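Local coordinates for protein probable arylamine n-acetyl transferase (Mycobacterium abscessus, PDB 4GUZ) that probably transfers an acetyl group from acetyl-coenzyme A to arylamine substrates, as members of the arylamine N-acetyltransferase family do, at residues A[60-63]-A[64-67]. Numbering follows the deposited sequence.
Sequences ALDI and PAVQ
Val66, on the first turn of helix 63-72, sets its CG2 methyl against the loop that leads into the helix, 3.4 Å from Ala60 O and also touching Leu61 O. CG1 stands anti to the backbone N (chi1 169°), which leaves CG2 beside that N and facing the loop. Val66 N donates to Asp62 O at 3.0 Å. One residue on, Gln67 N donates a hydrogen bond to Ile63 O at 2.9 Å. Asp62 is the N-cap of the helix. With CG held between backbone N and carbonyl carbon (chi1 62°), its carboxylate folds over the start of the helix, and OD2 accepts from Ala65 N at 3.1 Å. That N-H comes from above the carboxylate plane, 45° out of it, while the same OD2 also rests on Ala65 CB. A negative group here probably interacts favourably with the helix dipole. Pro64, which has no N-H to offer, fits the first turn; its CD packs 3.6 Å from Ile63 CB. On the loop side, the methyls of Ala60 and Ala65 meet, CB to CB, at 3.8 Å. Ile63 points most of its side chain away from this turn, into Ala84 and Ala88, and so packs helix 63-72 against helix 79-92, while the Asp62 cap lies on the exposed side. The Gln67 side chain crosses that of Ile63 at about a right angle, with NE2 4.1 Å from Ile63 CG2; that amide is held by Glu12 O through NE2 and by Gln14 N through OE1.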
loop_
_atom_site.group_PDB
_atom_site.type_symbol
_atom_site.label_atom_id
_atom_site.label_comp_id
_atom_site.label_asym_id
_atom_site.label_seq_id
_atom_site.Cartn_x
_atom_site.Cartn_y
_atom_site.Cartn_z
ATOM N N ALA A 60 -3.030 -4.282 14.175
ATOM C CA ALA A 60 -4.398 -3.811 14.445
ATOM C C ALA A 60 -4.961 -3.125 13.205
ATOM O O ALA A 60 -4.285 -2.268 12.631
ATOM C CB ALA A 60 -4.403 -2.839 15.618
ATOM N N LEU A 61 -6.166 -3.523 12.758
ATOM C CA LEU A 61 -6.744 -2.922 11.557
ATOM C C LEU A 61 -7.927 -2.012 11.878
ATOM O O LEU A 61 -8.452 -1.356 10.974
ATOM C CB LEU A 61 -7.135 -3.987 10.517
ATOM C CG LEU A 61 -6.023 -4.882 9.969
ATOM C CD1 LEU A 61 -6.579 -5.840 8.967
ATOM C CD2 LEU A 61 -4.905 -4.053 9.317
ATOM N N ASP A 62 -8.317 -1.907 13.162
ATOM C CA ASP A 62 -9.442 -1.042 13.530
ATOM C C ASP A 62 -9.058 0.430 13.333
ATOM O O ASP A 62 -7.923 0.814 13.634
ATOM C CB ASP A 62 -9.923 -1.341 14.958
ATOM C CG ASP A 62 -8.888 -1.081 16.020
ATOM O OD1 ASP A 62 -8.102 -2.008 16.319
ATOM O OD2 ASP A 62 -8.859 0.045 16.547
ATOM N N ILE A 63 -10.004 1.246 12.811
ATOM C CA ILE A 63 -9.785 2.649 12.440
ATOM C C ILE A 63 -9.166 3.468 13.592
ATOM O O ILE A 63 -8.172 4.146 13.308
ATOM C CB ILE A 63 -11.052 3.316 11.812
ATOM C CG1 ILE A 63 -11.258 2.834 10.368
ATOM C CG2 ILE A 63 -11.036 4.856 11.863
ATOM C CD1 ILE A 63 -10.029 3.057 9.407
ATOM N N PRO A 64 -9.669 3.438 14.864
ATOM C CA PRO A 64 -9.003 4.220 15.925
ATOM C C PRO A 64 -7.524 3.871 16.107
ATOM O O PRO A 64 -6.707 4.788 16.235
ATOM C CB PRO A 64 -9.818 3.871 17.184
ATOM C CG PRO A 64 -11.171 3.512 16.657
ATOM C CD PRO A 64 -10.851 2.730 15.404
ATOM N N ALA A 65 -7.166 2.578 16.129
ATOM C CA ALA A 65 -5.765 2.183 16.287
ATOM C C ALA A 65 -4.916 2.614 15.068
ATOM O O ALA A 65 -3.812 3.122 15.247
ATOM C CB ALA A 65 -5.649 0.681 16.499
ATOM N N VAL A 66 -5.434 2.411 13.850
ATOM C CA VAL A 66 -4.750 2.754 12.592
ATOM C C VAL A 66 -4.507 4.263 12.464
ATOM O O VAL A 66 -3.362 4.649 12.215
ATOM C CB VAL A 66 -5.527 2.186 11.366
ATOM C CG1 VAL A 66 -5.002 2.746 10.037
ATOM C CG2 VAL A 66 -5.464 0.662 11.364
ATOM N N GLN A 67 -5.545 5.122 12.643
ATOM C CA GLN A 67 -5.344 6.572 12.485
ATOM C C GLN A 67 -4.430 7.147 13.577
ATOM O O GLN A 67 -3.677 8.079 13.297
ATOM C CB GLN A 67 -6.670 7.353 12.394
ATOM C CG GLN A 67 -7.503 7.429 13.674
ATOM C CD GLN A 67 -8.851 8.041 13.415
ATOM O OE1 GLN A 67 -9.100 8.655 12.370
ATOM N NE2 GLN A 67 -9.760 7.861 14.355
#